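Local atomic coordinates of VP2 (Primate bocaparvovirus 1, PDB entry 7L0Y), a protein that self-assembles with its size variants, 60 copies in all, into the T=1 icosahedral capsid of human bocavirus 1, about 26 nm in diameter. Residues E471-A476 against T513-V518; Y95-P100 against E459-A464; N77-H82 against F388-E393. All coordinates share one frame; numbering follows the deposited sequence.

Overall arrangement
All three contacts gather around helix 85-94. Its Asn-93 touches contact 1, Leu-91 contact 2 and Trp-88 contact 3. The centres of contacts 1 and 2 are 14 Å apart. These two meet through Tyr-463, whose OH probably bonds to Arg-473 NH2 (3.2 Å), and through Ile-515 CD1, which packs on the Tyr-463 ring and near the backbone of Tyr-95. Contact 3 lies deeper in the chain, 16 Å from contact 2 between centres, and touches it where Tyr-79 CE1 meets Phe-98 CE1 (3.9 Å). Contacts 1 and 3 do not touch. Residues 462-464 and 471-473 belong to the probable nuclear localization signal, so contacts 1 and 2 each hold part of it.

Contact 1. Residues E471-A476 against T513-V518; sequences ERRHTA and TNINKV
Arg-473 sets out away from residues 513-518, but its chain bends at chi2 (-72°) and brings the guanidinium back to Asn-514. There Arg-473 NH1 makes a weak bond to Asn-514 O (3.4 Å), which lies at the guanidinium edge. Glu-471 instead runs extended beyond CG (chi2 174°) and passes Asn-516, whose side chain runs the other way. Glu-471 OE2 accepts a weak bond from Asn-516 N (3.2 Å). The other oxygen, OE1 of Glu-471, takes Arg-473 NH2 in a nearly straight salt bridge (3.0 Å), on its anti lone pair. The carboxylate thus helps fix the rotation of the guanidinium. Arg-472 crosses Thr-513 at about a right angle, with Thr-513 OG1 over one face of its guanidinium. The His-474 ring has the Asn-514 amide over one face, the two planes 64° apart. Thr-513 CG2 comes within 3.3 Å of His-474 NE2, a nitrogen that is hydrogen-bonded to Pro-510 O. Arg-473 N bonds to Thr-475 OG1 of a neighbouring subunit. Within the chain, helix 85-94 covers Arg-473 and Asn-514 through Asn-93, while strand 215-232 pairs with Ile-515 and Lys-517 at Arg-231, which also binds Asn-516 OD1.

Contact 2. Residues Y95-P100 against E459-A464; sequences YKRFRP and EVERYA
Glu-459 OE1 is gripped by two nitrogens of Arg-99, NE at 2.8 Å and NH2 at 2.6 Å. Both reach OE1 from the same face of the carboxylate, whose plane is turned 49° from the guanidinium. The two side chains run alongside each other and leave the sheet together, Arg-99 being extended from CG to NE. Arg-99 NH1 is held by Cys-224 O. The backbones of this pair are joined as well: Arg-99 N bonds to Glu-459 O (2.8 Å), and Glu-459 N returns a weak bond to Arg-99 O.

Next along the strands, Phe-98 and Val-460 form a non-hydrogen-bonded pair on the other face, where Leu-91 of helix 85-94 covers both. Val-460 CG2 also sits over one face of the Tyr-95 ring, 3.6 Å from its centroid, in a CH-pi contact. Tyr-95 CE1 lies over one face of the Arg-462 guanidinium, the two planes 30° apart. The polar ends go to other partners: Tyr-95 OH bonds to Ser-27 O, and Arg-462 NE pairs with Asp-28.

Glu-461 faces both Lys-96 and Arg-97. Its N bonds to Arg-97 O (3.0 Å), and its O takes a weak bond from Lys-96 N. The Glu-461 side chain bends at chi2 (-97°) and lays OE1 against the Lys-96 chain. Lys-96 NZ is 4.1 Å from Glu-461 OE1, beyond a salt bridge. OE1 of Glu-461 makes a long salt bridge to Arg-97 NE (3.7 Å). Arg-97 also forms a cation-pi contact with Trp-226.

Lys-96 and Arg-97 facing the one residue Glu-461 make a classic beta bulge. The antiparallel pairing of strands 95-118 and 446-462 belongs to the BIDG sheet of the parvovirus jelly roll.

Contact 3. Residues N77-H82 against F388-E393; sequences NQYSCH and FPITRE
Residues 77-82 hold the short helical turn that follows strand 71-74 and leads toward helix 85-94. It meets the long GH loop of the capsid protein, to which residues 388-393 belong. Arg-392 O is the main acceptor. Ser-80 OG bonds to it at 2.6 Å, from well above the carbonyl plane. Ser-80 N is also close, but its bond is weak and doubtful.

The Arg-392 side chain then runs back along the serine. With CG anti to the backbone N (chi1 179°) and an extended chain, it places one face of its guanidinium against Ser-80 OG, which stands 3.2 Å above the plane. The guanidinium is held mainly by others: NH2 makes a salt bridge to Asp-156 and NE bonds to Phe-83 O. Arg-392 NH1 has a long salt bridge to Glu-393 OE2 (3.8 Å).

Tyr-79 carries the apolar part. Ile-390 CD1 meets its CE2 at 3.6 Å, the two side chains crossing at about a right angle. The Tyr-79 ring also meets Trp-88 of helix 85-94. Gln-78 reaches alongside the Glu-393 backbone, and Glu-393 O is hydrogen-bonded to Arg-247 of a neighbouring subunit.

Within the loop, Thr-391 OG1 accepts a weak bond from Glu-393 N (3.3 Å), the pattern of an ST turn, and Thr-391 OG1 is also hydrogen-bonded to Asn-394 OD1. The whole is a buried junction near the centre of the chain. It ties the GH loop, the largest insertion of the parvovirus jelly roll, to the segment between strand C and the helix before strand D.

Contact 1. Residues E471-A476 against T513-V518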
loop_
_atom_site.group_PDB
_atom_site.type_symbol
_atom_site.label_atom_id
_atom_site.label_comp_id
_atom_site.label_asym_id
_atom_site.label_seq_id
_atom_site.Cartn_x
_atom_site.Cartn_y
_atom_site.Cartn_z
ATOM N N GLU A 471 50.378 85.292 34.486
ATOM C CA GLU A 471 49.872 86.320 33.601
ATOM C C GLU A 471 48.999 87.328 34.345
ATOM O O GLU A 471 48.474 87.067 35.427
ATOM C CB GLU A 471 49.128 85.677 32.437
ATOM C CG GLU A 471 50.067 85.021 31.450
ATOM C CD GLU A 471 49.365 84.247 30.346
ATOM O OE1 GLU A 471 48.148 83.989 30.450
ATOM O OE2 GLU A 471 50.043 83.891 29.360
ATOM N N ARG A 472 48.886 88.509 33.754
ATOM C CA ARG A 472 47.972 89.532 34.238
ATOM C C ARG A 472 46.523 89.067 34.171
ATOM O O ARG A 472 46.108 88.416 33.215
ATOM C CB ARG A 472 48.139 90.796 33.409
ATOM C CG ARG A 472 47.218 91.892 33.799
ATOM C CD ARG A 472 47.401 93.072 32.915
ATOM N NE ARG A 472 46.511 94.152 33.299
ATOM C CZ ARG A 472 46.553 95.365 32.771
ATOM N NH1 ARG A 472 45.702 96.295 33.179
ATOM N NH2 ARG A 472 47.442 95.644 31.831
ATOM N N ARG A 473 45.748 89.421 35.191
ATOM C CA ARG A 473 44.331 89.108 35.254
ATOM C C ARG A 473 43.560 90.345 35.686
ATOM O O ARG A 473 44.131 91.308 36.191
ATOM C CB ARG A 473 44.059 87.949 36.217
ATOM C CG ARG A 473 44.715 86.659 35.808
ATOM C CD ARG A 473 44.015 86.098 34.612
ATOM N NE ARG A 473 44.665 84.912 34.088
ATOM C CZ ARG A 473 45.591 84.940 33.137
ATOM N NH1 ARG A 473 45.972 86.094 32.622
ATOM N NH2 ARG A 473 46.131 83.817 32.699
ATOM N N HIS A 474 42.252 90.321 35.469
ATOM C CA HIS A 474 41.390 91.361 36.013
ATOM C C HIS A 474 41.035 91.044 37.453
ATOM O O HIS A 474 40.641 89.924 37.773
ATOM C CB HIS A 474 40.120 91.522 35.189
ATOM C CG HIS A 474 40.360 92.058 33.818
ATOM N ND1 HIS A 474 40.888 93.310 33.598
ATOM C CD2 HIS A 474 40.111 91.534 32.598
ATOM C CE1 HIS A 474 40.979 93.522 32.300
ATOM N NE2 HIS A 474 40.511 92.462 31.671
ATOM N N THR A 475 41.173 92.035 38.318
ATOM C CA THR A 475 40.951 91.857 39.739
ATOM C C THR A 475 40.136 93.016 40.287
ATOM O O THR A 475 40.201 94.139 39.784
ATOM C CB THR A 475 42.281 91.727 40.491
ATOM O OG1 THR A 475 42.028 91.490 41.878
ATOM C CG2 THR A 475 43.126 92.968 40.324
ATOM N N ALA A 476 39.350 92.723 41.320
ATOM C CA ALA A 476 38.597 93.762 42.004
ATOM C C ALA A 476 39.499 94.797 42.655
ATOM O O ALA A 476 39.032 95.889 42.980
ATOM C CB ALA A 476 37.694 93.144 43.062
ATOM N N THR A 513 44.128 92.039 27.275
ATOM C CA THR A 513 45.065 92.554 28.255
ATOM C C THR A 513 45.702 91.497 29.143
ATOM O O THR A 513 46.581 91.841 29.934
ATOM C CB THR A 513 44.372 93.608 29.130
ATOM O OG1 THR A 513 45.285 94.116 30.109
ATOM C CG2 THR A 513 43.167 93.029 29.797
ATOM N N ASN A 514 45.314 90.233 29.027
ATOM C CA ASN A 514 45.585 89.247 30.063
ATOM C C ASN A 514 46.318 88.019 29.552
ATOM O O ASN A 514 47.428 87.730 29.999
ATOM C CB ASN A 514 44.274 88.799 30.724
ATOM C CG ASN A 514 43.625 89.881 31.553
ATOM O OD1 ASN A 514 44.250 90.867 31.931
ATOM N ND2 ASN A 514 42.363 89.675 31.879
ATOM N N ILE A 515 45.702 87.269 28.652
ATOM C CA ILE A 515 46.210 85.976 28.220
ATOM C C ILE A 515 47.220 86.199 27.107
ATOM O O ILE A 515 46.894 86.781 26.071
ATOM C CB ILE A 515 45.059 85.077 27.751
ATOM C CG1 ILE A 515 44.086 84.855 28.908
ATOM C CG2 ILE A 515 45.590 83.765 27.243
ATOM C CD1 ILE A 515 42.743 84.326 28.493
ATOM N N ASN A 516 48.445 85.735 27.312
ATOM C CA ASN A 516 49.483 85.919 26.313
ATOM C C ASN A 516 49.363 84.888 25.202
ATOM O O ASN A 516 48.982 83.740 25.424
ATOM C CB ASN A 516 50.867 85.819 26.945
ATOM C CG ASN A 516 51.175 86.977 27.845
ATOM O OD1 ASN A 516 50.587 88.043 27.715
ATOM N ND2 ASN A 516 52.109 86.786 28.761
ATOM N N LYS A 517 49.700 85.316 23.994
ATOM C CA LYS A 517 49.848 84.433 22.850
ATOM C C LYS A 517 51.259 84.583 22.308
ATOM O O LYS A 517 51.867 85.648 22.430
ATOM C CB LYS A 517 48.823 84.749 21.767
ATOM C CG LYS A 517 48.923 86.151 21.225
ATOM C CD LYS A 517 47.847 86.423 20.210
ATOM C CE LYS A 517 47.887 87.858 19.746
ATOM N NZ LYS A 517 46.826 88.120 18.754
ATOM N N VAL A 518 51.765 83.510 21.719
ATOM C CA VAL A 518 53.070 83.521 21.098
ATOM C C VAL A 518 52.775 83.909 19.664
ATOM O O VAL A 518 51.897 83.332 19.039
ATOM C CB VAL A 518 53.732 82.128 21.130
ATOM C CG1 VAL A 518 54.929 82.085 20.199
ATOM C CG2 VAL A 518 54.150 81.764 22.541
#

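Contact 2. Residues Y95-P100 against E459-A464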
loop_
_atom_site.group_PDB
_atom_site.type_symbol
_atom_site.label_atom_id
_atom_site.label_comp_id
_atom_site.label_asym_id
_atom_site.label_seq_id
_atom_site.Cartn_x
_atom_site.Cartn_y
_atom_site.Cartn_z
ATOM N N TYR A 95 39.157 82.675 29.231
ATOM C CA TYR A 95 38.942 82.209 27.868
ATOM C C TYR A 95 39.711 83.066 26.883
ATOM O O TYR A 95 39.737 84.291 27.004
ATOM C CB TYR A 95 37.463 82.227 27.492
ATOM C CG TYR A 95 36.607 81.365 28.370
ATOM C CD1 TYR A 95 36.544 80.001 28.176
ATOM C CD2 TYR A 95 35.842 81.920 29.377
ATOM C CE1 TYR A 95 35.773 79.217 28.966
ATOM C CE2 TYR A 95 35.064 81.139 30.174
ATOM C CZ TYR A 95 35.028 79.786 29.963
ATOM O OH TYR A 95 34.238 78.994 30.754
ATOM N N LYS A 96 40.326 82.413 25.901
ATOM C CA LYS A 96 41.069 83.132 24.878
ATOM C C LYS A 96 40.181 83.706 23.787
ATOM O O LYS A 96 40.586 84.659 23.119
ATOM C CB LYS A 96 42.123 82.218 24.264
ATOM C CG LYS A 96 41.558 80.948 23.725
ATOM C CD LYS A 96 42.629 80.098 23.112
ATOM C CE LYS A 96 43.093 80.652 21.795
ATOM N NZ LYS A 96 44.158 79.800 21.197
ATOM N N ARG A 97 39.002 83.143 23.571
ATOM C CA ARG A 97 38.086 83.708 22.599
ATOM C C ARG A 97 36.679 83.230 22.904
ATOM O O ARG A 97 36.476 82.222 23.579
ATOM C CB ARG A 97 38.487 83.339 21.174
ATOM C CG ARG A 97 38.614 81.873 20.960
ATOM C CD ARG A 97 38.792 81.591 19.519
ATOM N NE ARG A 97 38.765 80.167 19.265
ATOM C CZ ARG A 97 38.769 79.636 18.055
ATOM N NH1 ARG A 97 38.771 80.425 16.993
ATOM N NH2 ARG A 97 38.740 78.324 17.909
ATOM N N PHE A 98 35.712 83.974 22.388
ATOM C CA PHE A 98 34.308 83.655 22.572
ATOM C C PHE A 98 33.540 84.263 21.417
ATOM O O PHE A 98 34.018 85.177 20.753
ATOM C CB PHE A 98 33.788 84.170 23.916
ATOM C CG PHE A 98 33.918 85.647 24.090
ATOM C CD1 PHE A 98 32.878 86.487 23.774
ATOM C CD2 PHE A 98 35.087 86.195 24.553
ATOM C CE1 PHE A 98 33.000 87.834 23.936
ATOM C CE2 PHE A 98 35.211 87.543 24.705
ATOM C CZ PHE A 98 34.168 88.364 24.397
ATOM N N ARG A 99 32.377 83.696 21.138
ATOM C CA ARG A 99 31.458 84.294 20.185
ATOM C C ARG A 99 30.047 83.901 20.567
ATOM O O ARG A 99 29.835 82.847 21.171
ATOM C CB ARG A 99 31.778 83.858 18.754
ATOM C CG ARG A 99 31.768 82.392 18.577
ATOM C CD ARG A 99 31.997 82.051 17.159
ATOM N NE ARG A 99 32.013 80.614 16.985
ATOM C CZ ARG A 99 32.228 80.018 15.827
ATOM N NH1 ARG A 99 32.434 80.747 14.743
ATOM N NH2 ARG A 99 32.231 78.699 15.755
ATOM N N PRO A 100 29.057 84.717 20.214
ATOM C CA PRO A 100 27.665 84.303 20.390
ATOM C C PRO A 100 27.309 83.217 19.386
ATOM O O PRO A 100 27.762 83.237 18.243
ATOM C CB PRO A 100 26.882 85.591 20.139
ATOM C CG PRO A 100 27.752 86.371 19.259
ATOM C CD PRO A 100 29.155 86.068 19.647
ATOM N N GLU A 459 29.604 80.370 22.343
ATOM C CA GLU A 459 30.659 79.405 22.089
ATOM C C GLU A 459 31.974 79.991 22.574
ATOM O O GLU A 459 32.356 81.091 22.180
ATOM C CB GLU A 459 30.733 79.057 20.608
ATOM C CG GLU A 459 31.721 77.968 20.300
ATOM C CD GLU A 459 31.763 77.625 18.830
ATOM O OE1 GLU A 459 31.007 78.244 18.055
ATOM O OE2 GLU A 459 32.563 76.749 18.442
ATOM N N VAL A 460 32.658 79.267 23.443
ATOM C CA VAL A 460 33.791 79.833 24.153
ATOM C C VAL A 460 34.914 78.809 24.133
ATOM O O VAL A 460 34.683 77.613 23.946
ATOM C CB VAL A 460 33.384 80.224 25.593
ATOM C CG1 VAL A 460 33.362 79.020 26.514
ATOM C CG2 VAL A 460 34.198 81.372 26.103
ATOM N N GLU A 461 36.143 79.276 24.279
ATOM C CA GLU A 461 37.242 78.331 24.195
ATOM C C GLU A 461 38.345 78.779 25.137
ATOM O O GLU A 461 38.685 79.962 25.170
ATOM C CB GLU A 461 37.703 78.221 22.738
ATOM C CG GLU A 461 38.564 77.040 22.422
ATOM C CD GLU A 461 40.016 77.357 22.437
ATOM O OE1 GLU A 461 40.359 78.503 22.111
ATOM O OE2 GLU A 461 40.815 76.463 22.767
ATOM N N ARG A 462 38.884 77.842 25.911
ATOM C CA ARG A 462 39.850 78.201 26.935
ATOM C C ARG A 462 41.251 78.288 26.348
ATOM O O ARG A 462 41.502 77.926 25.198
ATOM C CB ARG A 462 39.841 77.182 28.068
ATOM C CG ARG A 462 38.552 77.112 28.813
ATOM C CD ARG A 462 38.657 76.199 29.988
ATOM N NE ARG A 462 37.389 76.081 30.689
ATOM C CZ ARG A 462 36.948 76.948 31.588
ATOM N NH1 ARG A 462 37.668 78.014 31.897
ATOM N NH2 ARG A 462 35.781 76.750 32.175
ATOM N N TYR A 463 42.186 78.719 27.178
ATOM C CA TYR A 463 43.552 78.945 26.745
ATOM C C TYR A 463 44.464 77.900 27.363
ATOM O O TYR A 463 44.177 77.365 28.433
ATOM C CB TYR A 463 44.032 80.345 27.131
ATOM C CG TYR A 463 44.149 80.552 28.616
ATOM C CD1 TYR A 463 45.333 80.285 29.281
ATOM C CD2 TYR A 463 43.073 80.997 29.354
ATOM C CE1 TYR A 463 45.436 80.458 30.628
ATOM C CE2 TYR A 463 43.172 81.178 30.703
ATOM C CZ TYR A 463 44.354 80.906 31.335
ATOM O OH TYR A 463 44.453 81.083 32.686
ATOM N N ALA A 464 45.548 77.601 26.665
ATOM C CA ALA A 464 46.653 76.825 27.198
ATOM C C ALA A 464 47.932 77.568 26.864
ATOM O O ALA A 464 48.089 78.058 25.744
ATOM C CB ALA A 464 46.679 75.414 26.615
#

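Contact 3. Residues N77-H82 against F388-E393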
loop_
_atom_site.group_PDB
_atom_site.type_symbol
_atom_site.label_atom_id
_atom_site.label_comp_id
_atom_site.label_asym_id
_atom_site.label_seq_id
_atom_site.Cartn_x
_atom_site.Cartn_y
_atom_site.Cartn_z
ATOM N N ASN A 77 22.200 95.436 21.839
ATOM C CA ASN A 77 23.575 95.402 21.359
ATOM C C ASN A 77 24.494 96.125 22.344
ATOM O O ASN A 77 24.720 97.333 22.281
ATOM C CB ASN A 77 23.623 96.031 19.978
ATOM C CG ASN A 77 24.940 95.854 19.303
ATOM O OD1 ASN A 77 25.642 94.885 19.537
ATOM N ND2 ASN A 77 25.282 96.791 18.445
ATOM N N GLN A 78 25.113 95.318 23.200
ATOM C CA GLN A 78 26.139 95.724 24.145
ATOM C C GLN A 78 26.457 94.512 25.005
ATOM O O GLN A 78 25.606 93.645 25.181
ATOM C CB GLN A 78 25.680 96.905 25.006
ATOM C CG GLN A 78 26.733 97.458 25.918
ATOM C CD GLN A 78 26.333 98.757 26.542
ATOM O OE1 GLN A 78 25.364 99.377 26.129
ATOM N NE2 GLN A 78 27.055 99.166 27.573
ATOM N N TYR A 79 27.658 94.475 25.577
ATOM C CA TYR A 79 28.031 93.321 26.386
ATOM C C TYR A 79 27.503 93.435 27.808
ATOM O O TYR A 79 27.130 92.429 28.415
ATOM C CB TYR A 79 29.546 93.117 26.376
ATOM C CG TYR A 79 30.078 92.619 25.059
ATOM C CD1 TYR A 79 30.020 91.278 24.734
ATOM C CD2 TYR A 79 30.661 93.479 24.153
ATOM C CE1 TYR A 79 30.508 90.816 23.547
ATOM C CE2 TYR A 79 31.150 93.026 22.966
ATOM C CZ TYR A 79 31.072 91.694 22.667
ATOM O OH TYR A 79 31.563 91.242 21.476
ATOM N N SER A 80 27.485 94.648 28.364
ATOM C CA SER A 80 26.937 94.841 29.702
ATOM C C SER A 80 25.507 94.352 29.789
ATOM O O SER A 80 25.040 93.973 30.868
ATOM C CB SER A 80 27.010 96.308 30.091
ATOM O OG SER A 80 28.348 96.722 30.233
ATOM N N CYS A 81 24.795 94.378 28.669
ATOM C CA CYS A 81 23.492 93.746 28.575
ATOM C C CYS A 81 23.537 92.302 29.057
ATOM O O CYS A 81 22.722 91.891 29.886
ATOM C CB CYS A 81 23.020 93.827 27.124
ATOM S SG CYS A 81 21.474 93.033 26.723
ATOM N N HIS A 82 24.469 91.518 28.531
ATOM C CA HIS A 82 24.443 90.075 28.680
ATOM C C HIS A 82 25.322 89.521 29.789
ATOM O O HIS A 82 25.188 88.345 30.120
ATOM C CB HIS A 82 24.845 89.452 27.350
ATOM C CG HIS A 82 24.042 89.968 26.205
ATOM N ND1 HIS A 82 22.717 89.652 26.027
ATOM C CD2 HIS A 82 24.359 90.833 25.217
ATOM C CE1 HIS A 82 22.260 90.272 24.956
ATOM N NE2 HIS A 82 23.239 90.993 24.445
ATOM N N PHE A 388 40.416 96.427 18.265
ATOM C CA PHE A 388 40.294 97.283 19.431
ATOM C C PHE A 388 39.813 96.446 20.610
ATOM O O PHE A 388 38.833 95.718 20.499
ATOM C CB PHE A 388 39.302 98.403 19.159
ATOM C CG PHE A 388 39.026 99.253 20.353
ATOM C CD1 PHE A 388 39.969 100.156 20.799
ATOM C CD2 PHE A 388 37.835 99.141 21.039
ATOM C CE1 PHE A 388 39.729 100.939 21.905
ATOM C CE2 PHE A 388 37.583 99.928 22.139
ATOM C CZ PHE A 388 38.535 100.823 22.578
ATOM N N PRO A 389 40.530 96.509 21.734
ATOM C CA PRO A 389 40.111 95.717 22.896
ATOM C C PRO A 389 38.745 96.171 23.374
ATOM O O PRO A 389 38.555 97.326 23.745
ATOM C CB PRO A 389 41.198 96.016 23.933
ATOM C CG PRO A 389 42.344 96.531 23.135
ATOM C CD PRO A 389 41.728 97.305 22.029
ATOM N N ILE A 390 37.826 95.255 23.440
ATOM C CA ILE A 390 36.460 95.616 23.779
ATOM C C ILE A 390 36.226 95.367 25.255
ATOM O O ILE A 390 36.694 94.379 25.826
ATOM C CB ILE A 390 35.438 94.873 22.895
ATOM C CG1 ILE A 390 35.618 93.356 22.959
ATOM C CG2 ILE A 390 35.507 95.380 21.483
ATOM C CD1 ILE A 390 34.612 92.654 23.802
ATOM N N THR A 391 35.531 96.300 25.881
ATOM C CA THR A 391 35.128 96.183 27.265
ATOM C C THR A 391 33.702 95.667 27.336
ATOM O O THR A 391 33.045 95.411 26.329
ATOM C CB THR A 391 35.244 97.525 27.985
ATOM O OG1 THR A 391 34.399 98.485 27.347
ATOM C CG2 THR A 391 36.663 98.021 27.956
ATOM N N ARG A 392 33.222 95.524 28.563
ATOM C CA ARG A 392 31.851 95.102 28.790
ATOM C C ARG A 392 30.866 96.182 28.349
ATOM O O ARG A 392 29.684 95.906 28.121
ATOM C CB ARG A 392 31.709 94.752 30.264
ATOM C CG ARG A 392 30.376 94.311 30.713
ATOM C CD ARG A 392 30.422 93.962 32.174
ATOM N NE ARG A 392 29.084 93.781 32.697
ATOM C CZ ARG A 392 28.376 94.760 33.239
ATOM N NH1 ARG A 392 28.895 95.967 33.349
ATOM N NH2 ARG A 392 27.161 94.525 33.687
ATOM N N GLU A 393 31.342 97.413 28.195
ATOM C CA GLU A 393 30.476 98.516 27.809
ATOM C C GLU A 393 30.496 98.798 26.316
ATOM O O GLU A 393 29.904 99.786 25.880
ATOM C CB GLU A 393 30.860 99.763 28.602
ATOM C CG GLU A 393 30.496 99.643 30.063
ATOM C CD GLU A 393 31.485 98.805 30.840
ATOM O OE1 GLU A 393 32.470 98.345 30.225
ATOM O OE2 GLU A 393 31.266 98.574 32.049
#